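Local structure of Xaa-Pro Dipeptidase (Alteromonas macleodii, 2QS8) at residues S279-V284 with T327-Q332; M66-F72 with T109-G114; W338-V342 with I394-E398. The protein probably hydrolyses peptide bonds as a metal-dependent dipeptidase or carboxypeptidase of the amidohydrolase superfamily, and holds a methionine in its active site. All coordinates share one frame; numbering follows the deposited sequence.

Contact 1: S279-V284 with T327-Q332. With MET (methionine), chain D.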
loop_
_atom_site.group_PDB
_atom_site.type_symbol
_atom_site.label_atom_id
_atom_site.label_comp_id
_atom_site.label_asym_id
_atom_site.label_seq_id
_atom_site.Cartn_x
_atom_site.Cartn_y
_atom_site.Cartn_z
ATOM N N SER A 279 25.850 18.437 24.695
ATOM C CA SER A 279 25.238 18.466 26.022
ATOM C C SER A 279 24.442 17.200 26.315
ATOM O O SER A 279 24.676 16.529 27.318
ATOM C CB SER A 279 24.303 19.668 26.157
ATOM O OG SER A 279 25.016 20.889 26.115
ATOM N N ALA A 280 23.495 16.890 25.437
ATOM C CA ALA A 280 22.652 15.712 25.603
ATOM C C ALA A 280 23.522 14.466 25.657
ATOM O O ALA A 280 23.215 13.525 26.384
ATOM C CB ALA A 280 21.646 15.608 24.455
ATOM N N GLY A 281 24.599 14.469 24.879
ATOM C CA GLY A 281 25.506 13.339 24.863
ATOM C C GLY A 281 26.112 13.138 26.241
ATOM O O GLY A 281 26.049 12.043 26.805
ATOM N N GLU A 282 26.689 14.209 26.787
ATOM C CA GLU A 282 27.304 14.172 28.107
ATOM C C GLU A 282 26.260 13.831 29.171
ATOM O O GLU A 282 26.573 13.200 30.183
ATOM C CB GLU A 282 27.948 15.529 28.429
ATOM C CG GLU A 282 29.087 15.924 27.504
ATOM C CD GLU A 282 30.293 15.010 27.632
ATOM O OE1 GLU A 282 30.770 14.823 28.769
ATOM O OE2 GLU A 282 30.770 14.489 26.603
ATOM N N PHE A 283 25.019 14.249 28.934
ATOM C CA PHE A 283 23.928 13.996 29.870
ATOM C C PHE A 283 23.655 12.498 30.060
ATOM O O PHE A 283 23.666 11.997 31.183
ATOM C CB PHE A 283 22.645 14.675 29.392
ATOM C CG PHE A 283 21.518 14.601 30.381
ATOM C CD1 PHE A 283 21.402 15.547 31.390
ATOM C CD2 PHE A 283 20.587 13.572 30.322
ATOM C CE1 PHE A 283 20.380 15.471 32.323
ATOM C CE2 PHE A 283 19.559 13.489 31.254
ATOM C CZ PHE A 283 19.456 14.441 32.255
ATOM N N VAL A 284 23.414 11.790 28.963
ATOM C CA VAL A 284 23.120 10.369 29.058
ATOM C C VAL A 284 24.317 9.562 29.546
ATOM O O VAL A 284 24.145 8.510 30.162
ATOM C CB VAL A 284 22.597 9.787 27.708
ATOM C CG1 VAL A 284 21.302 10.478 27.310
ATOM C CG2 VAL A 284 23.629 9.948 26.627
ATOM N N THR A 327 21.376 21.674 20.938
ATOM C CA THR A 327 21.607 21.022 22.230
ATOM C C THR A 327 20.804 19.759 22.599
ATOM O O THR A 327 21.259 18.935 23.391
ATOM C CB THR A 327 21.367 22.037 23.356
ATOM O OG1 THR A 327 19.962 22.295 23.455
ATOM C CG2 THR A 327 22.068 23.365 23.032
ATOM N N ASP A 328 19.612 19.627 22.027
ATOM C CA ASP A 328 18.714 18.524 22.328
ATOM C C ASP A 328 18.164 18.751 23.741
ATOM O O ASP A 328 17.979 17.807 24.525
ATOM C CB ASP A 328 19.415 17.160 22.232
ATOM C CG ASP A 328 18.426 15.997 22.088
ATOM O OD1 ASP A 328 17.200 16.231 22.023
ATOM O OD2 ASP A 328 18.869 14.832 22.026
ATOM N N ALA A 329 17.933 20.022 24.055
ATOM C CA ALA A 329 17.345 20.419 25.328
ATOM C C ALA A 329 15.947 19.785 25.349
ATOM O O ALA A 329 15.165 19.947 24.413
ATOM C CB ALA A 329 17.242 21.933 25.407
ATOM N N GLY A 330 15.628 19.094 26.410
ATOM C CA GLY A 330 14.375 18.366 26.540
ATOM C C GLY A 330 14.792 17.015 27.097
ATOM O O GLY A 330 13.990 16.250 27.623
ATOM N N VAL A 331 16.076 16.770 26.944
ATOM C CA VAL A 331 16.781 15.699 27.530
ATOM C C VAL A 331 17.235 16.320 28.825
ATOM O O VAL A 331 16.701 16.041 29.889
ATOM C CB VAL A 331 17.981 15.242 26.657
ATOM C CG1 VAL A 331 18.787 14.191 27.384
ATOM C CG2 VAL A 331 17.478 14.717 25.318
ATOM N N GLN A 332 18.251 17.177 28.738
ATOM C CA GLN A 332 18.678 17.938 29.909
ATOM C C GLN A 332 17.661 19.039 30.112
ATOM O O GLN A 332 16.824 19.275 29.239
ATOM C CB GLN A 332 20.100 18.514 29.730
ATOM C CG GLN A 332 20.239 19.510 28.590
ATOM C CD GLN A 332 20.487 18.839 27.242
ATOM O OE1 GLN A 332 20.816 17.651 27.192
ATOM N NE2 GLN A 332 20.397 19.396 26.043
HETATM N N MET D . 17.739 12.082 21.989
HETATM C CA MET D . 18.940 11.332 21.516
HETATM C C MET D . 18.707 9.824 21.521
HETATM O O MET D . 19.414 9.123 20.768
HETATM C CB MET D . 20.136 11.656 22.410
HETATM C CG MET D . 21.410 10.992 21.964
HETATM S SD MET D . 22.783 11.574 22.895
HETATM C CE MET D . 22.882 13.231 22.280
HETATM O OXT MET D . 17.828 9.367 22.284
#
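With chi1 at -173°, Phe283 swings its ring off the helix and across Val331 and Gln332, whose own CG, set between backbone N and carbonyl carbon (chi1 63°), leads through a bend at chi2 that turns the amide back to Ala280. The contact belongs to the amidohydrolase TIM barrel: helix 278-287 packs on the loop that carries Asp328, a ligand of the magnesium ion. Gln332 CA sits over one face of the Phe283 ring, 4.1 Å from its centroid, in a CH-pi contact. Beside it, Val331 CG1 meets ring atom CD2 of Phe283 at 3.5 Å. With an alanine in place of Phe283, Gln332 CA and Val331 CG1 would probably lose the ring they pack on, and a gap is likely to open between helix and loop. The amide of Gln332 is buried and anchored within its own loop: NE2 donates to Thr327 O at 2.8 Å, approaching from above the carbonyl plane. That bond helps fix the amide, whose OE1 lies against Ala280 CA at 3.1 Å; the neighbouring Ala280 N is close too, but badly angled for bonding. Further in, Ala280 CB touches Asp328 CB at 3.5 Å, and on the pocket side it meets CE of the bound methionine at 3.5 Å. The carboxylate of Asp328 completes the link to this ligand, OD2 accepting from the methionine N at 3.0 Å.

Contact 2: M66-F72 with T109-G114; sequences MDMHVHF and TVRQVG. With MG (magnesium ion), chain C.
Met68 O is gripped side-on by Arg111, whose NE reaches it in the carbonyl plane on a lone pair at 2.7 Å while NH2 joins at 3.0 Å from a tilted direction. NH2 of Arg111 also forms a salt bridge with Glu254, which accepts from His69 ND1 as well, so this second-shell carboxylate probably helps to position both side chains. Gln112 holds the backbone of Phe72 at two points: OE1 takes Phe72 N at 2.6 Å, from above the amide carbonyl plane, and NE2 donates to a lone pair of Phe72 O at 3.0 Å. His71 ND1 gives a fairly straight bond (159°) to Gly114 O at 2.8 Å, which helps fix the ring's rotation with NE2 toward the magnesium ion. Between the parallel strands, Asp67 N, Arg111 N and Val70 N pair with Thr109 O, Asp67 O and Arg111 O; a beta bulge between Asp67 and Val70 shifts the register by one. At the bulge, Asp67 OD1 accepts from His69 N in an Asx turn, while OD2 bonds to Thr327. In the packing around this frame, Val113 CG2 sits over the centre of the His69 ring, 3.3 Å from its centroid, and Met68, a selenomethionine bent at chi2 (-62°) and chi3, lays CE over one guanidinium face of Arg111. Val110 CG2 meets Phe72 CE2 at 3.6 Å. The His69-Val70-His71 sequence is the HxH metal-binding motif that ends the first barrel strand of amidohydrolases; Asp328 completes the protein ligands of the magnesium site.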
loop_
_atom_site.group_PDB
_atom_site.type_symbol
_atom_site.label_atom_id
_atom_site.label_comp_id
_atom_site.label_asym_id
_atom_site.label_seq_id
_atom_site.Cartn_x
_atom_site.Cartn_y
_atom_site.Cartn_z
HETATM N N MSE A 66 20.421 31.066 18.579
HETATM C CA MSE A 66 19.540 30.042 18.028
HETATM C C MSE A 66 19.924 28.610 18.414
HETATM O O MSE A 66 21.102 28.266 18.449
HETATM C CB MSE A 66 19.523 30.155 16.508
HETATM C CG MSE A 66 18.941 31.441 16.012
HETATM SE SE MSE A 66 18.734 31.433 14.053
HETATM C CE MSE A 66 18.963 33.343 13.680
ATOM N N ASP A 67 18.923 27.789 18.716
ATOM C CA ASP A 67 19.147 26.391 19.089
ATOM C C ASP A 67 18.392 25.548 18.057
ATOM O O ASP A 67 17.173 25.569 18.000
ATOM C CB ASP A 67 18.613 26.124 20.506
ATOM C CG ASP A 67 19.095 24.799 21.075
ATOM O OD1 ASP A 67 19.304 23.849 20.294
ATOM O OD2 ASP A 67 19.252 24.705 22.315
HETATM N N MSE A 68 19.136 24.821 17.229
HETATM C CA MSE A 68 18.544 24.001 16.169
HETATM C C MSE A 68 17.912 22.680 16.631
HETATM O O MSE A 68 17.435 21.914 15.793
HETATM C CB MSE A 68 19.608 23.660 15.129
HETATM C CG MSE A 68 20.294 24.841 14.474
HETATM SE SE MSE A 68 18.929 25.850 13.524
HETATM C CE MSE A 68 18.442 24.691 12.043
ATOM N N HIS A 69 17.919 22.398 17.932
ATOM C CA HIS A 69 17.382 21.121 18.393
ATOM C C HIS A 69 16.844 21.155 19.818
ATOM O O HIS A 69 17.572 20.892 20.778
ATOM C CB HIS A 69 18.476 20.055 18.268
ATOM C CG HIS A 69 17.975 18.643 18.317
ATOM N ND1 HIS A 69 18.230 17.734 17.313
ATOM C CD2 HIS A 69 17.287 17.971 19.268
ATOM C CE1 HIS A 69 17.723 16.560 17.647
ATOM N NE2 HIS A 69 17.146 16.677 18.829
ATOM N N VAL A 70 15.564 21.478 19.951
ATOM C CA VAL A 70 14.942 21.539 21.270
ATOM C C VAL A 70 13.614 20.787 21.273
ATOM O O VAL A 70 13.011 20.579 20.219
ATOM C CB VAL A 70 14.685 23.007 21.725
ATOM C CG1 VAL A 70 16.010 23.774 21.797
ATOM C CG2 VAL A 70 13.713 23.687 20.779
ATOM N N HIS A 71 13.177 20.374 22.460
ATOM C CA HIS A 71 11.920 19.647 22.609
ATOM C C HIS A 71 11.069 20.248 23.730
ATOM O O HIS A 71 10.858 19.613 24.768
ATOM C CB HIS A 71 12.183 18.167 22.927
ATOM C CG HIS A 71 12.927 17.433 21.859
ATOM N ND1 HIS A 71 12.378 17.156 20.624
ATOM C CD2 HIS A 71 14.176 16.907 21.843
ATOM C CE1 HIS A 71 13.254 16.487 19.897
ATOM N NE2 HIS A 71 14.353 16.324 20.612
ATOM N N PHE A 72 10.585 21.467 23.533
ATOM C CA PHE A 72 9.752 22.090 24.552
ATOM C C PHE A 72 8.589 21.142 24.820
ATOM O O PHE A 72 8.024 20.569 23.885
ATOM C CB PHE A 72 9.187 23.433 24.076
ATOM C CG PHE A 72 10.231 24.486 23.774
ATOM C CD1 PHE A 72 11.437 24.531 24.470
ATOM C CD2 PHE A 72 9.968 25.475 22.837
ATOM C CE1 PHE A 72 12.361 25.554 24.234
ATOM C CE2 PHE A 72 10.881 26.503 22.594
ATOM C CZ PHE A 72 12.079 26.542 23.294
ATOM N N THR A 109 15.413 32.429 18.801
ATOM C CA THR A 109 14.891 31.581 17.749
ATOM C C THR A 109 15.327 30.151 18.028
ATOM O O THR A 109 16.474 29.917 18.405
ATOM C CB THR A 109 15.412 31.993 16.337
ATOM O OG1 THR A 109 14.986 33.319 16.022
ATOM C CG2 THR A 109 14.855 31.050 15.267
ATOM N N VAL A 110 14.409 29.201 17.863
ATOM C CA VAL A 110 14.728 27.793 18.069
ATOM C C VAL A 110 14.037 26.937 17.019
ATOM O O VAL A 110 13.041 27.342 16.426
ATOM C CB VAL A 110 14.285 27.271 19.476
ATOM C CG1 VAL A 110 15.002 28.036 20.576
ATOM C CG2 VAL A 110 12.776 27.408 19.644
ATOM N N ARG A 111 14.595 25.756 16.787
ATOM C CA ARG A 111 14.019 24.805 15.860
ATOM C C ARG A 111 13.601 23.586 16.707
ATOM O O ARG A 111 14.465 22.853 17.201
ATOM C CB ARG A 111 15.055 24.379 14.803
ATOM C CG ARG A 111 14.482 23.527 13.670
ATOM C CD ARG A 111 15.546 23.063 12.655
ATOM N NE ARG A 111 16.539 22.184 13.262
ATOM C CZ ARG A 111 17.384 21.421 12.586
ATOM N NH1 ARG A 111 17.371 21.423 11.259
ATOM N NH2 ARG A 111 18.221 20.625 13.234
ATOM N N GLN A 112 12.297 23.397 16.921
ATOM C CA GLN A 112 11.828 22.236 17.675
ATOM C C GLN A 112 11.747 21.072 16.692
ATOM O O GLN A 112 10.974 21.104 15.731
ATOM C CB GLN A 112 10.439 22.465 18.274
ATOM C CG GLN A 112 9.921 21.226 19.001
ATOM C CD GLN A 112 9.566 21.497 20.451
ATOM O OE1 GLN A 112 10.165 22.357 21.098
ATOM N NE2 GLN A 112 8.603 20.751 20.971
ATOM N N VAL A 113 12.538 20.043 16.933
ATOM C CA VAL A 113 12.541 18.908 16.044
ATOM C C VAL A 113 11.940 17.656 16.665
ATOM O O VAL A 113 12.596 16.615 16.719
ATOM C CB VAL A 113 13.971 18.605 15.546
ATOM C CG1 VAL A 113 14.412 19.690 14.557
ATOM C CG2 VAL A 113 14.926 18.562 16.724
ATOM N N GLY A 114 10.691 17.770 17.123
ATOM C CA GLY A 114 10.004 16.625 17.697
ATOM C C GLY A 114 9.196 16.786 18.979
ATOM O O GLY A 114 9.700 17.270 19.981
HETATM MG MG MG C . 15.980 14.986 20.081
#

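Contact 3: W338-V342 with I394-E398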
loop_
_atom_site.group_PDB
_atom_site.type_symbol
_atom_site.label_atom_id
_atom_site.label_comp_id
_atom_site.label_asym_id
_atom_site.label_seq_id
_atom_site.Cartn_x
_atom_site.Cartn_y
_atom_site.Cartn_z
ATOM N N TRP A 338 23.109 27.214 27.183
ATOM C CA TRP A 338 24.435 27.835 27.137
ATOM C C TRP A 338 25.616 26.879 27.326
ATOM O O TRP A 338 26.688 27.099 26.745
ATOM C CB TRP A 338 24.531 28.958 28.170
ATOM C CG TRP A 338 24.394 28.482 29.584
ATOM C CD1 TRP A 338 23.240 28.327 30.291
ATOM C CD2 TRP A 338 25.454 28.068 30.453
ATOM N NE1 TRP A 338 23.510 27.846 31.549
ATOM C CE2 TRP A 338 24.864 27.681 31.678
ATOM C CE3 TRP A 338 26.846 27.997 30.321
ATOM C CZ2 TRP A 338 25.617 27.215 32.760
ATOM C CZ3 TRP A 338 27.598 27.535 31.396
ATOM C CH2 TRP A 338 26.979 27.153 32.603
ATOM N N LYS A 339 25.427 25.831 28.130
ATOM C CA LYS A 339 26.489 24.862 28.390
ATOM C C LYS A 339 27.060 24.264 27.107
ATOM O O LYS A 339 28.227 23.861 27.070
ATOM C CB LYS A 339 25.977 23.739 29.291
ATOM C CG LYS A 339 25.507 24.219 30.644
ATOM C CD LYS A 339 25.047 23.059 31.506
ATOM C CE LYS A 339 24.505 23.537 32.841
ATOM N NZ LYS A 339 24.135 22.378 33.698
ATOM N N GLU A 340 26.232 24.203 26.063
ATOM C CA GLU A 340 26.655 23.671 24.775
ATOM C C GLU A 340 27.867 24.449 24.230
ATOM O O GLU A 340 28.753 23.867 23.598
ATOM C CB GLU A 340 25.491 23.737 23.780
ATOM C CG GLU A 340 25.737 23.115 22.401
ATOM C CD GLU A 340 25.895 21.596 22.428
ATOM O OE1 GLU A 340 25.609 20.973 23.475
ATOM O OE2 GLU A 340 26.302 21.025 21.388
ATOM N N PHE A 341 27.892 25.759 24.470
ATOM C CA PHE A 341 28.993 26.612 24.027
ATOM C C PHE A 341 30.288 26.166 24.697
ATOM O O PHE A 341 31.313 25.979 24.040
ATOM C CB PHE A 341 28.741 28.079 24.390
ATOM C CG PHE A 341 27.702 28.753 23.546
ATOM C CD1 PHE A 341 27.840 28.824 22.167
ATOM C CD2 PHE A 341 26.577 29.315 24.135
ATOM C CE1 PHE A 341 26.865 29.438 21.395
ATOM C CE2 PHE A 341 25.599 29.931 23.371
ATOM C CZ PHE A 341 25.741 29.993 22.001
ATOM N N VAL A 342 30.232 25.997 26.014
ATOM C CA VAL A 342 31.403 25.582 26.766
ATOM C C VAL A 342 31.926 24.232 26.273
ATOM O O VAL A 342 33.137 24.003 26.241
ATOM C CB VAL A 342 31.084 25.489 28.264
ATOM C CG1 VAL A 342 32.366 25.206 29.049
ATOM C CG2 VAL A 342 30.412 26.773 28.730
ATOM N N ILE A 394 33.277 31.968 27.369
ATOM C CA ILE A 394 31.947 31.796 26.812
ATOM C C ILE A 394 30.902 31.321 27.818
ATOM O O ILE A 394 29.703 31.463 27.575
ATOM C CB ILE A 394 31.993 30.838 25.598
ATOM C CG1 ILE A 394 30.765 31.058 24.717
ATOM C CG2 ILE A 394 32.055 29.385 26.066
ATOM C CD1 ILE A 394 30.900 30.442 23.336
ATOM N N SER A 395 31.348 30.768 28.945
ATOM C CA SER A 395 30.404 30.305 29.962
ATOM C C SER A 395 29.684 31.498 30.591
ATOM O O SER A 395 28.718 31.331 31.336
ATOM C CB SER A 395 31.116 29.499 31.057
ATOM O OG SER A 395 31.907 30.323 31.893
ATOM N N VAL A 396 30.155 32.701 30.286
ATOM C CA VAL A 396 29.533 33.898 30.826
ATOM C C VAL A 396 28.141 34.031 30.211
ATOM O O VAL A 396 27.283 34.749 30.731
ATOM C CB VAL A 396 30.383 35.172 30.509
ATOM C CG1 VAL A 396 30.305 35.512 29.029
ATOM C CG2 VAL A 396 29.902 36.339 31.346
ATOM N N LEU A 397 27.915 33.321 29.108
ATOM C CA LEU A 397 26.628 33.373 28.425
ATOM C C LEU A 397 25.492 32.788 29.256
ATOM O O LEU A 397 24.333 32.828 28.850
ATOM C CB LEU A 397 26.718 32.672 27.065
ATOM C CG LEU A 397 27.398 33.491 25.959
ATOM C CD1 LEU A 397 27.568 32.650 24.713
ATOM C CD2 LEU A 397 26.564 34.731 25.652
ATOM N N GLU A 398 25.827 32.246 30.424
ATOM C CA GLU A 398 24.814 31.695 31.312
ATOM C C GLU A 398 24.047 32.852 31.937
ATOM O O GLU A 398 22.919 32.688 32.396
ATOM C CB GLU A 398 25.459 30.855 32.426
ATOM C CG GLU A 398 24.571 30.697 33.666
ATOM C CD GLU A 398 25.194 29.848 34.755
ATOM O OE1 GLU A 398 26.436 29.873 34.905
ATOM O OE2 GLU A 398 24.439 29.161 35.475
#
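Trp338 and Glu398 run side by side, and CH-pi contact dominates their meeting: Glu398 CB lies over one face of the indole, 3.5 Å from the centroid of its six-membered ring. With CG anti to the backbone N (chi1 158°) and the chain extended beyond it, Glu398 follows the indole outward. Its carboxylate lies over the ring, tilted only 22° from the ring plane, and CD comes within 3.3 Å of Trp338 CZ2. Lys339 CG covers the other indole face, so the ring is sandwiched between two aliphatic stems. A second CH-pi contact lies deeper, where Leu397 CD1 stands over a face of Phe341, 3.9 Å from the ring centroid.

Aliphatic contacts fill in around these rings. Ile394 CD1 presses on Phe341 CB at 3.4 Å, the two side chains crossing at about a right angle. Val342 CG2 leans on the CB of Ser395 at 3.7 Å.

Polar groups act mainly within each segment or outward. The 3-10 turn is held by Leu397 N bonding to Ile394 O, and Ser395 OG turns to Asp393.

The contact thus packs the N-terminal part of helix 339-346, with Trp338 beside it, on the connection between antiparallel strands 383-386 and 400-405. Ile394 also touches Ala354 and Ile355 of helix 351-357, Phe341 meets the ring of Phe325, and Glu340 reaches across to Ser279 and Ile278 N at the start of helix 278-287.

How the contacts relate
From the N terminus, contact 2 comes first: it closes the loop between residues 66 and 114, which includes helix 88-104, and joins two neighbouring parallel strands of the barrel. Contact 1 closes a largely helical span, with helix 299-319 inside it, and contact 3 the last one, running from helix 339-346 to the connection before strand 400-405. The three lie in series, without nesting or crossing. Contacts 1 and 2 meet at the metal site, where Asp328 N probably bonds to His69 O. Thr327 CG2 packs on Glu340 CB, bringing contacts 1 and 3 together, whereas contacts 2 and 3 stay about 6 Å apart at their nearest atoms.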